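PDB 4N4B: GH62 arabinofuranosidase from Podospora anserina, which probably hydrolyses terminal, non-reducing alpha-L-arabinofuranoside residues from xylan, acting as a calcium-containing beta-propeller glycosidase. Local coordinates for residues 108-113 against 193-197; 114-118 against 128-133; 119-125 against 163-168; 153-159 against 181-187. One frame throughout, in Å; residues are numbered along the deposited sequence. Where two conformers were deposited one is given.

Interaction 1: residues 108-113 against 193-197; sequences FWFAPH and LEQFP
Phe110 and Phe196 carry this contact between two neighbouring sheets of the beta-propeller: the end of strand 103-110 with the turn after it, and the loop between strands 185-192 and 204-208. The rings meet obliquely, with centroids 4.7 Å apart and planes at 41°. Phe196 CD1 lies over one face of the Phe110 ring, offset toward its rim and 3.6 Å from Phe110 CZ, while Pro112 CD sits over the centre of the opposite face. With CG anti to the backbone N (chi1 -174°), Phe110 reaches in between them. Leucine suits position 193 because one of its methyls, CD1, can reach the ring, 3.8 Å from Phe110 CE1, and Leu193 O lies at the ring edge. An alanine in place of Phe110 is likely to open a gap between Pro112 and Phe196, and to take an apolar neighbour from Leu193 CD1. Phe108 adds a lighter touch at the far end of Phe196. The ring of His113, whose ND1 is hydrogen-bonded to Tyr117 OH, approaches the second loop through its CE1 and NE2 side. A water that meets His113 NE2 can also donate to Phe196 O, 2.7 Å from water oxygen to carbonyl oxygen.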
# COMPACT_ATOMS: atom_id res chain seq x y z
N PHE A 108 -1.17 -9.34 -5.87
CA PHE A 108 -2.48 -9.78 -6.40
C PHE A 108 -2.26 -10.92 -7.36
O PHE A 108 -1.21 -11.08 -7.96
CB PHE A 108 -3.24 -8.59 -7.07
CG PHE A 108 -2.50 -7.96 -8.18
CD1 PHE A 108 -2.60 -8.33 -9.49
CD2 PHE A 108 -1.67 -6.86 -7.90
CE1 PHE A 108 -1.89 -7.71 -10.50
CE2 PHE A 108 -0.91 -6.26 -8.89
CZ PHE A 108 -1.02 -6.71 -10.18
N TRP A 109 -3.34 -11.69 -7.52
CA TRP A 109 -3.38 -12.75 -8.57
C TRP A 109 -3.80 -12.13 -9.88
O TRP A 109 -4.82 -11.46 -9.93
CB TRP A 109 -4.42 -13.79 -8.12
CG TRP A 109 -4.65 -14.95 -9.08
CD1 TRP A 109 -5.83 -15.13 -9.76
CD2 TRP A 109 -3.78 -15.99 -9.38
NE1 TRP A 109 -5.72 -16.29 -10.44
CE2 TRP A 109 -4.52 -16.87 -10.27
CE3 TRP A 109 -2.54 -16.36 -8.97
CZ2 TRP A 109 -4.00 -18.09 -10.66
CZ3 TRP A 109 -1.98 -17.56 -9.42
CH2 TRP A 109 -2.72 -18.38 -10.32
N PHE A 110 -3.02 -12.36 -10.93
CA PHE A 110 -3.42 -11.81 -12.26
C PHE A 110 -3.99 -13.00 -13.04
O PHE A 110 -3.25 -13.87 -13.56
CB PHE A 110 -2.26 -11.18 -12.94
CG PHE A 110 -2.65 -10.49 -14.22
CD1 PHE A 110 -3.43 -9.38 -14.21
CD2 PHE A 110 -2.21 -10.97 -15.47
CE1 PHE A 110 -3.83 -8.75 -15.37
CE2 PHE A 110 -2.60 -10.37 -16.61
CZ PHE A 110 -3.44 -9.30 -16.60
N ALA A 111 -5.31 -13.02 -13.03
CA ALA A 111 -6.02 -14.22 -13.54
C ALA A 111 -5.72 -14.54 -15.01
O ALA A 111 -5.46 -15.73 -15.26
CB ALA A 111 -7.50 -14.04 -13.25
N PRO A 112 -5.50 -13.58 -15.87
CA PRO A 112 -5.15 -13.97 -17.29
C PRO A 112 -3.90 -14.75 -17.43
O PRO A 112 -3.68 -15.41 -18.42
CB PRO A 112 -5.14 -12.59 -18.02
CG PRO A 112 -6.10 -11.75 -17.22
CD PRO A 112 -5.83 -12.18 -15.79
N HIS A 113 -2.91 -14.62 -16.53
CA HIS A 113 -1.68 -15.28 -16.63
C HIS A 113 -1.51 -16.47 -15.64
O HIS A 113 -0.49 -17.17 -15.71
CB HIS A 113 -0.53 -14.31 -16.35
CG HIS A 113 -0.35 -13.28 -17.40
ND1 HIS A 113 0.48 -12.20 -17.27
CD2 HIS A 113 -0.93 -13.16 -18.64
CE1 HIS A 113 0.48 -11.49 -18.40
NE2 HIS A 113 -0.33 -12.11 -19.27
N LEU A 193 -6.03 -4.93 -20.63
CA LEU A 193 -5.99 -6.13 -19.87
C LEU A 193 -5.12 -7.16 -20.53
O LEU A 193 -4.31 -7.88 -19.91
CB LEU A 193 -7.40 -6.68 -19.49
CG LEU A 193 -7.45 -7.91 -18.61
CD1 LEU A 193 -6.93 -7.59 -17.17
CD2 LEU A 193 -8.86 -8.50 -18.55
N GLU A 194 -5.28 -7.29 -21.87
CA GLU A 194 -4.59 -8.27 -22.62
C GLU A 194 -3.12 -8.02 -22.82
O GLU A 194 -2.35 -8.98 -23.04
CB GLU A 194 -5.35 -8.44 -24.03
CG GLU A 194 -6.87 -8.85 -23.92
CD GLU A 194 -7.92 -7.72 -23.52
OE1 GLU A 194 -7.67 -6.44 -23.43
OE2 GLU A 194 -9.10 -8.13 -23.27
N GLN A 195 -2.71 -6.75 -22.68
CA GLN A 195 -1.33 -6.37 -22.86
C GLN A 195 -0.52 -6.38 -21.52
O GLN A 195 0.68 -6.57 -21.54
CB GLN A 195 -1.25 -5.00 -23.45
CG GLN A 195 -1.73 -4.86 -24.92
CD GLN A 195 -1.64 -3.38 -25.22
OE1 GLN A 195 -0.55 -2.86 -25.43
NE2 GLN A 195 -2.73 -2.65 -25.00
N PHE A 196 -1.25 -6.22 -20.42
CA PHE A 196 -0.60 -6.14 -19.09
C PHE A 196 0.39 -7.27 -18.93
O PHE A 196 0.05 -8.43 -19.21
CB PHE A 196 -1.67 -6.18 -18.06
CG PHE A 196 -1.07 -6.04 -16.64
CD1 PHE A 196 -0.64 -7.15 -15.95
CD2 PHE A 196 -0.90 -4.79 -16.08
CE1 PHE A 196 -0.09 -7.01 -14.63
CE2 PHE A 196 -0.29 -4.62 -14.80
CZ PHE A 196 0.07 -5.75 -14.10
N PRO A 197 1.62 -7.02 -18.42
CA PRO A 197 2.12 -5.77 -17.85
C PRO A 197 2.70 -4.79 -18.82
O PRO A 197 3.20 -3.71 -18.44
CB PRO A 197 3.18 -6.26 -16.87
CG PRO A 197 3.76 -7.49 -17.58
CD PRO A 197 2.55 -8.13 -18.19
O HOH W 1 -2.60 -12.00 -21.36
O HOH W 2 0.27 -9.93 -21.50

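Interaction 2: residues 114-118 against 128-133; sequences KLWYL and STNPDI
Trp116 and Ile133 pack side chain to side chain at the open end of an antiparallel beta hairpin of strands 115-121 and 125-130. Four backbone hydrogen bonds join the strands, two in the Trp116-Asn130 pair and two in the Leu118-Ser128 pair; Leu118 N to Ser128 O is nearly straight, at 172°. Between them lies the non-hydrogen-bonded pair Tyr117-Thr129.

From its CB, 3.3 Å from Asn130 O, the Trp116 side chain turns with CG anti to the carbonyl carbon (chi1 -63°), which carries the indole alongside the turn after strand 125-130. CG and CD1 stay near Asn130 O, which lies at the ring edge. NE1 donates a hydrogen bond to a water, 3.0 Å from NE1 to the water oxygen, which also accepts from Ile133 N. Ile133 CB stands over the five-membered ring in a CH-pi contact, 3.7 Å from its centroid. Farther out, CE2 and CZ2 meet Ile133 CG2, while CE3 and CZ3 meet Ile133 CD1. A broad flat indole suits this place because a branched isoleucine can spread along it. Asn130 OD1 accepts from Asp132 N, an Asx turn leading to Ile133, while its ND2 is hydrogen-bonded to Asn135 O.

On the sheet face that carries Tyr117 and Thr129, Thr129 CG2 sits above the Tyr117 ring, 3.5 Å from the centroid, and Leu115 packs on Pro131.

Trp116 and Ile133 also lean on Ile53 of strand 46-55 in the adjoining sheet, while Tyr117 faces Phe108 of strand 103-110, the other neighbour of strand 115-121.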
# COMPACT_ATOMS: atom_id res chain seq x y z
N LYS A 114 -2.45 -16.61 -14.75
CA LYS A 114 -2.38 -17.54 -13.67
C LYS A 114 -1.03 -17.50 -12.94
O LYS A 114 -0.28 -18.38 -12.68
CB LYS A 114 -2.62 -18.99 -14.16
CG LYS A 114 -4.06 -19.13 -14.62
CD LYS A 114 -4.14 -20.58 -15.11
CE LYS A 114 -5.21 -20.83 -16.16
NZ LYS A 114 -6.57 -20.45 -15.69
N LEU A 115 -0.70 -16.23 -12.58
CA LEU A 115 0.52 -15.88 -11.83
C LEU A 115 0.14 -14.80 -10.84
O LEU A 115 -0.69 -13.92 -11.05
CB LEU A 115 1.59 -15.28 -12.71
CG LEU A 115 2.31 -16.18 -13.71
CD1 LEU A 115 3.17 -15.36 -14.65
CD2 LEU A 115 3.09 -17.30 -13.03
N TRP A 116 0.80 -14.93 -9.65
CA TRP A 116 0.78 -13.79 -8.74
C TRP A 116 1.81 -12.77 -9.25
O TRP A 116 2.89 -13.11 -9.68
CB TRP A 116 1.26 -14.27 -7.36
CG TRP A 116 0.38 -15.33 -6.71
CD1 TRP A 116 0.54 -16.65 -6.81
CD2 TRP A 116 -0.80 -15.08 -5.95
NE1 TRP A 116 -0.49 -17.27 -6.11
CE2 TRP A 116 -1.35 -16.36 -5.58
CE3 TRP A 116 -1.48 -13.94 -5.54
CZ2 TRP A 116 -2.53 -16.46 -4.81
CZ3 TRP A 116 -2.61 -14.08 -4.82
CH2 TRP A 116 -3.14 -15.33 -4.49
N TYR A 117 1.42 -11.54 -9.06
CA TYR A 117 2.25 -10.33 -9.30
C TYR A 117 2.57 -9.68 -7.98
O TYR A 117 1.68 -9.52 -7.16
CB TYR A 117 1.57 -9.33 -10.27
CG TYR A 117 1.73 -9.73 -11.75
CD1 TYR A 117 1.10 -10.86 -12.26
CD2 TYR A 117 2.53 -8.98 -12.61
CE1 TYR A 117 1.30 -11.23 -13.58
CE2 TYR A 117 2.74 -9.37 -13.95
CZ TYR A 117 2.11 -10.49 -14.40
OH TYR A 117 2.27 -10.86 -15.76
N LEU A 118 3.80 -9.21 -7.87
CA LEU A 118 4.26 -8.33 -6.82
C LEU A 118 4.80 -7.05 -7.48
O LEU A 118 5.74 -7.14 -8.20
CB LEU A 118 5.30 -9.05 -6.00
CG LEU A 118 5.65 -8.39 -4.59
CD1 LEU A 118 4.49 -8.63 -3.65
CD2 LEU A 118 6.96 -8.97 -4.08
N SER A 128 7.49 -8.36 -10.11
CA SER A 128 7.93 -9.76 -10.12
C SER A 128 6.70 -10.63 -10.23
O SER A 128 5.61 -10.24 -9.87
CB SER A 128 8.72 -10.05 -8.89
OG SER A 128 9.97 -9.41 -8.89
N THR A 129 6.91 -11.87 -10.68
CA THR A 129 5.86 -12.88 -10.73
C THR A 129 6.25 -14.16 -10.02
O THR A 129 7.41 -14.39 -9.77
CB THR A 129 5.39 -13.21 -12.14
OG1 THR A 129 6.45 -13.76 -12.84
CG2 THR A 129 4.81 -11.97 -12.89
N ASN A 130 5.20 -14.92 -9.69
CA ASN A 130 5.43 -16.20 -8.98
C ASN A 130 4.18 -17.06 -9.17
O ASN A 130 3.09 -16.57 -8.92
CB ASN A 130 5.73 -15.92 -7.51
CG ASN A 130 6.22 -17.09 -6.73
OD1 ASN A 130 6.04 -18.27 -7.11
ND2 ASN A 130 6.81 -16.83 -5.61
N PRO A 131 4.29 -18.35 -9.59
CA PRO A 131 3.08 -19.13 -9.65
C PRO A 131 2.55 -19.53 -8.28
O PRO A 131 1.34 -19.94 -8.23
CB PRO A 131 3.58 -20.39 -10.39
CG PRO A 131 5.02 -20.44 -10.23
CD PRO A 131 5.49 -19.00 -10.09
N ASP A 132 3.35 -19.45 -7.20
CA ASP A 132 2.86 -19.91 -5.88
C ASP A 132 3.30 -18.89 -4.80
O ASP A 132 4.47 -18.77 -4.47
CB ASP A 132 3.55 -21.25 -5.59
CG ASP A 132 3.10 -21.90 -4.21
OD1 ASP A 132 2.24 -21.31 -3.58
OD2 ASP A 132 3.58 -23.04 -3.97
N ILE A 133 2.27 -18.24 -4.27
CA ILE A 133 2.52 -17.19 -3.23
C ILE A 133 3.22 -17.79 -2.02
O ILE A 133 3.89 -17.04 -1.26
CB ILE A 133 1.21 -16.54 -2.89
CG1 ILE A 133 1.48 -15.20 -2.13
CG2 ILE A 133 0.27 -17.43 -2.08
CD1 ILE A 133 0.23 -14.42 -1.93
O HOH W 3 -0.01 -20.66 -10.60
O HOH W 4 -0.49 -19.91 -4.73

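Interaction 3: residues 119-125 against 163-168; sequences VYQNGNA and WVDMWV. With TRS (2-amino-2-hydroxymethyl-propane-1,3-diol), chain D.
Strands 119-121 and 164-168 run nearly antiparallel, at 161°, with the axes of these short segments 5.9 Å apart and no backbone hydrogen bond between them. Side chains join them instead. Gln121 OE1 accepts from Asp165 N at 2.8 Å along an almost straight bond (177°), though the donor stands above the carbonyl plane, and a water that accepts from Met166 N can donate to the same OE1. With CG between the backbone N and the carbonyl carbon (chi1 75°), the bent Gln121 chain brings its amide to Asp165; a long amide suits the place because it offers acceptor and donor at once. Its NE2 donates to O3 of a bound Tris molecule, whose O3 and O2 donate in turn to Asp165 OD1 and OD2. Here adjacent sheets of the beta-propeller face each other near its centre, and the Tris is also held by Lys48, by Asp49 and by His285, a known calcium-binding residue of this protein. Beside this site Met166 packs between the strands: its CB is 3.7 Å from Val119 CG1, its SD 3.7 Å from Ala125 CB, and its CE lies 3.9 Å from Gln121 CB and over a face of the Trp163 ring.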
# COMPACT_ATOMS: atom_id res chain seq x y z
N VAL A 119 4.07 -5.95 -7.22
CA VAL A 119 4.42 -4.64 -7.78
C VAL A 119 5.12 -3.88 -6.70
O VAL A 119 4.72 -3.91 -5.54
CB VAL A 119 3.13 -3.97 -8.22
CG1 VAL A 119 3.29 -2.50 -8.63
CG2 VAL A 119 2.55 -4.76 -9.45
N TYR A 120 6.16 -3.13 -7.06
CA TYR A 120 7.02 -2.42 -6.11
C TYR A 120 7.90 -1.44 -6.87
O TYR A 120 7.84 -1.32 -8.05
CB TYR A 120 7.86 -3.43 -5.25
CG TYR A 120 8.65 -4.35 -6.06
CD1 TYR A 120 8.15 -5.59 -6.45
CD2 TYR A 120 9.96 -4.10 -6.43
CE1 TYR A 120 8.93 -6.42 -7.20
CE2 TYR A 120 10.76 -4.95 -7.21
CZ TYR A 120 10.23 -6.13 -7.60
OH TYR A 120 11.00 -7.02 -8.32
N GLN A 121 8.64 -0.66 -6.12
CA GLN A 121 9.54 0.34 -6.68
C GLN A 121 10.99 -0.10 -6.58
O GLN A 121 11.39 -0.76 -5.60
CB GLN A 121 9.34 1.69 -6.05
CG GLN A 121 9.92 1.77 -4.63
CD GLN A 121 9.10 2.65 -3.76
OE1 GLN A 121 7.87 2.66 -3.76
NE2 GLN A 121 9.77 3.46 -2.92
N ASN A 122 11.79 0.31 -7.54
CA ASN A 122 13.20 0.03 -7.53
C ASN A 122 14.00 1.26 -8.10
O ASN A 122 15.12 1.09 -8.52
CB ASN A 122 13.62 -1.20 -8.29
CG ASN A 122 13.49 -1.05 -9.79
OD1 ASN A 122 12.73 -0.18 -10.24
ND2 ASN A 122 14.16 -1.90 -10.53
N GLY A 123 13.36 2.44 -8.08
CA GLY A 123 13.87 3.59 -8.88
C GLY A 123 13.05 3.78 -10.12
O GLY A 123 12.89 4.91 -10.57
N ASN A 124 12.44 2.69 -10.60
CA ASN A 124 11.37 2.68 -11.60
C ASN A 124 10.19 2.02 -10.91
O ASN A 124 10.19 1.78 -9.71
CB ASN A 124 11.91 1.96 -12.86
CG ASN A 124 11.14 2.23 -14.13
OD1 ASN A 124 9.96 2.18 -14.30
ND2 ASN A 124 11.97 2.36 -15.18
N ALA A 125 9.12 1.74 -11.66
CA ALA A 125 7.97 0.96 -11.27
C ALA A 125 8.26 -0.48 -11.73
O ALA A 125 8.48 -0.67 -12.96
CB ALA A 125 6.70 1.48 -11.90
N TRP A 163 10.06 9.03 -6.67
CA TRP A 163 9.06 8.27 -7.36
C TRP A 163 8.79 6.96 -6.61
O TRP A 163 9.59 6.12 -6.55
CB TRP A 163 9.54 8.03 -8.79
CG TRP A 163 8.51 7.44 -9.72
CD1 TRP A 163 7.17 7.47 -9.61
CD2 TRP A 163 8.79 6.77 -10.94
NE1 TRP A 163 6.59 6.85 -10.69
CE2 TRP A 163 7.58 6.42 -11.52
CE3 TRP A 163 9.97 6.46 -11.62
CZ2 TRP A 163 7.51 5.77 -12.73
CZ3 TRP A 163 9.87 5.78 -12.80
CH2 TRP A 163 8.67 5.45 -13.33
N VAL A 164 7.60 6.87 -6.07
CA VAL A 164 7.28 5.89 -5.04
C VAL A 164 5.86 5.37 -5.16
O VAL A 164 5.03 5.92 -5.77
CB VAL A 164 7.49 6.47 -3.61
CG1 VAL A 164 8.92 6.94 -3.43
CG2 VAL A 164 6.50 7.60 -3.31
N ASP A 165 5.66 4.24 -4.51
CA ASP A 165 4.38 3.71 -4.14
C ASP A 165 3.45 3.33 -5.31
O ASP A 165 2.47 3.92 -5.54
CB ASP A 165 3.74 4.61 -3.08
CG ASP A 165 4.59 4.71 -1.80
OD1 ASP A 165 5.47 3.91 -1.68
OD2 ASP A 165 4.33 5.55 -1.00
N MET A 166 3.87 2.27 -5.97
CA MET A 166 3.29 1.75 -7.19
C MET A 166 2.07 0.87 -6.92
O MET A 166 2.10 0.04 -6.10
CB MET A 166 4.34 0.98 -7.99
CG MET A 166 5.69 1.65 -8.04
SD MET A 166 5.60 3.27 -8.89
CE MET A 166 7.32 3.87 -8.64
N TRP A 167 1.01 1.12 -7.66
CA TRP A 167 -0.25 0.43 -7.39
C TRP A 167 -0.97 0.09 -8.69
O TRP A 167 -1.28 1.02 -9.45
CB TRP A 167 -1.18 1.32 -6.50
CG TRP A 167 -2.43 0.66 -6.19
CD1 TRP A 167 -3.61 0.60 -6.95
CD2 TRP A 167 -2.74 -0.02 -4.96
NE1 TRP A 167 -4.56 -0.12 -6.26
CE2 TRP A 167 -4.08 -0.51 -5.03
CE3 TRP A 167 -2.01 -0.31 -3.81
CZ2 TRP A 167 -4.68 -1.19 -4.03
CZ3 TRP A 167 -2.63 -1.04 -2.80
CH2 TRP A 167 -3.90 -1.48 -2.92
N VAL A 168 -1.29 -1.17 -8.93
CA VAL A 168 -2.10 -1.59 -10.10
C VAL A 168 -3.47 -1.92 -9.65
O VAL A 168 -3.75 -2.54 -8.62
CB VAL A 168 -1.46 -2.82 -10.73
CG1 VAL A 168 -2.36 -3.47 -11.81
CG2 VAL A 168 -0.06 -2.52 -11.33
C TRS D . 7.89 4.83 1.35
C1 TRS D . 9.03 3.88 1.66
C2 TRS D . 6.46 4.22 1.41
C3 TRS D . 8.11 5.54 -0.02
N TRS D . 7.78 5.97 2.37
O1 TRS D . 8.85 3.24 3.03
O2 TRS D . 5.40 5.20 1.35
O3 TRS D . 8.06 4.48 -0.97
O HOH W 5 6.04 0.79 -4.76

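Interaction 4: residues 153-159 against 181-187; sequences IIEQNIG and DDNGQLY
Ile154 lies over the face of the Tyr187 ring, its CG1 3.5 Å from the centroid and only 4° off the ring normal, a CH-pi contact centred on the aromatic system. Asn157, three residues on, comes in at the phenolic end instead, its CB at the ring edge, 3.2 Å from Tyr187 OH. Chi1 of -60°, with CG anti to the carbonyl carbon, aims Tyr187 at that helix, and its hydroxyl donates to Asp181 OD2 at 2.7 Å, fixing the outer end of the ring. In this way helix 152-157 is seated against one antiparallel sheet of the beta-propeller, over the turn joining strands 174-180 and 185-192. Asp181 organises that turn: its OD1 accepts from Asn183 N, an Asx turn, and from Gln185 N, which reach it from opposite faces of the carboxylate. A phenylalanine in place of Tyr187 would probably keep the face for Ile154 but leave Asp181 OD2 without its hydroxyl donor. Asparagine suits position 183 as a short side chain with an N-H to offer: Asn183 ND2 donates to Asn157 O at 2.8 Å, with that oxygen in the plane of the amide.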
# COMPACT_ATOMS: atom_id res chain seq x y z
N ILE A 153 6.63 13.59 -17.68
CA ILE A 153 5.68 14.27 -16.85
C ILE A 153 6.06 14.20 -15.36
O ILE A 153 5.89 15.14 -14.58
CB ILE A 153 4.25 13.91 -17.08
CG1 ILE A 153 3.31 14.94 -16.48
CG2 ILE A 153 3.97 12.50 -16.56
CD1 ILE A 153 1.88 14.75 -16.95
N ILE A 154 6.63 13.06 -14.92
CA ILE A 154 7.01 12.93 -13.54
C ILE A 154 8.31 13.71 -13.37
O ILE A 154 8.44 14.45 -12.41
CB ILE A 154 7.19 11.40 -13.21
CG1 ILE A 154 5.86 10.73 -13.35
CG2 ILE A 154 7.70 11.27 -11.76
CD1 ILE A 154 5.86 9.24 -13.02
N GLU A 155 9.29 13.65 -14.29
CA GLU A 155 10.53 14.45 -14.15
C GLU A 155 10.15 15.94 -14.04
O GLU A 155 10.83 16.66 -13.29
CB GLU A 155 11.36 14.25 -15.41
CG GLU A 155 12.77 14.66 -15.48
CD GLU A 155 13.32 13.80 -16.62
OE1 GLU A 155 12.73 13.87 -17.75
OE2 GLU A 155 14.19 12.93 -16.37
N GLN A 156 9.13 16.38 -14.77
CA GLN A 156 8.81 17.83 -14.81
C GLN A 156 8.17 18.27 -13.51
O GLN A 156 8.20 19.45 -13.16
CB GLN A 156 7.92 18.07 -15.96
CG GLN A 156 8.54 18.09 -17.34
CD GLN A 156 7.43 18.06 -18.43
OE1 GLN A 156 6.23 17.79 -18.20
NE2 GLN A 156 7.86 18.26 -19.66
N ASN A 157 7.58 17.34 -12.69
CA ASN A 157 6.74 17.73 -11.59
C ASN A 157 7.28 17.26 -10.23
O ASN A 157 6.83 17.70 -9.17
CB ASN A 157 5.35 17.23 -11.74
CG ASN A 157 4.59 17.94 -12.82
OD1 ASN A 157 4.43 17.48 -14.00
ND2 ASN A 157 4.11 19.12 -12.47
N ILE A 158 8.28 16.39 -10.25
CA ILE A 158 8.76 15.72 -8.99
C ILE A 158 9.47 16.67 -8.00
O ILE A 158 9.52 16.43 -6.81
CB ILE A 158 9.65 14.53 -9.36
CG1 ILE A 158 10.09 13.73 -8.15
CG2 ILE A 158 10.88 14.99 -10.15
CD1 ILE A 158 10.44 12.31 -8.48
N GLY A 159 10.10 17.72 -8.54
CA GLY A 159 10.70 18.69 -7.61
C GLY A 159 11.82 18.00 -6.86
O GLY A 159 12.66 17.30 -7.49
N ASP A 181 4.92 11.05 -6.36
CA ASP A 181 6.24 11.72 -6.42
C ASP A 181 6.72 12.37 -5.14
O ASP A 181 7.73 13.01 -5.15
CB ASP A 181 6.38 12.71 -7.59
CG ASP A 181 5.36 13.84 -7.57
OD1 ASP A 181 4.63 14.00 -6.61
OD2 ASP A 181 5.35 14.55 -8.56
N ASP A 182 5.96 12.22 -4.06
CA ASP A 182 6.30 12.88 -2.80
C ASP A 182 6.31 14.40 -2.99
O ASP A 182 6.99 15.12 -2.27
CB ASP A 182 7.66 12.40 -2.29
CG ASP A 182 7.54 11.17 -1.41
OD1 ASP A 182 6.42 10.66 -1.23
OD2 ASP A 182 8.59 10.71 -0.89
N ASN A 183 5.56 14.86 -3.98
CA ASN A 183 5.48 16.32 -4.33
C ASN A 183 4.15 16.75 -4.63
O ASN A 183 3.99 17.88 -5.12
CB ASN A 183 6.48 16.66 -5.42
CG ASN A 183 6.87 18.12 -5.38
OD1 ASN A 183 7.10 18.65 -4.28
ND2 ASN A 183 7.09 18.68 -6.52
N GLY A 184 3.12 15.98 -4.33
CA GLY A 184 1.75 16.36 -4.47
C GLY A 184 1.04 15.92 -5.72
O GLY A 184 -0.08 16.20 -5.93
N GLN A 185 1.72 15.09 -6.54
CA GLN A 185 1.03 14.51 -7.69
C GLN A 185 0.74 13.04 -7.47
O GLN A 185 1.52 12.32 -6.76
CB GLN A 185 1.85 14.57 -8.95
CG GLN A 185 2.02 15.94 -9.62
CD GLN A 185 2.64 17.00 -8.76
OE1 GLN A 185 3.78 16.91 -8.30
NE2 GLN A 185 1.84 18.00 -8.54
N LEU A 186 -0.36 12.60 -7.96
CA LEU A 186 -0.74 11.20 -8.12
C LEU A 186 -0.83 10.94 -9.60
O LEU A 186 -1.67 11.60 -10.27
CB LEU A 186 -2.06 10.90 -7.45
CG LEU A 186 -2.52 9.43 -7.50
CD1 LEU A 186 -1.70 8.42 -6.76
CD2 LEU A 186 -3.97 9.31 -7.07
N TYR A 187 -0.01 10.02 -10.15
CA TYR A 187 0.06 9.70 -11.58
C TYR A 187 -0.70 8.44 -11.89
O TYR A 187 -0.77 7.60 -11.10
CB TYR A 187 1.52 9.53 -12.01
CG TYR A 187 2.36 10.75 -11.78
CD1 TYR A 187 2.33 11.81 -12.65
CD2 TYR A 187 3.17 10.84 -10.70
CE1 TYR A 187 3.07 12.95 -12.41
CE2 TYR A 187 3.90 11.98 -10.45
CZ TYR A 187 3.87 13.01 -11.34
OH TYR A 187 4.61 14.14 -11.08

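Overall arrangement
Interactions 1, 2 and 3 all draw on the sheet containing strands 103-110, 115-121 and 125-130. Interaction 2 lies within it and is the one built on paired backbones; interactions 1 and 3 tie it to the next sheet, the former by aromatic rings at a partly exposed loop, the latter by an amide bonded to a backbone N-H, a methionine and valines in the buried centre. Val168 links these two, touching Phe108 and Phe196 from the interaction 3 side, while Ser128 OG and Tyr120 OH join interactions 2 and 3. Interaction 4, farther from the centre than interaction 3 and partly buried, seats a helix on that second sheet, and meets interaction 3 where Ile154 packs on Trp163.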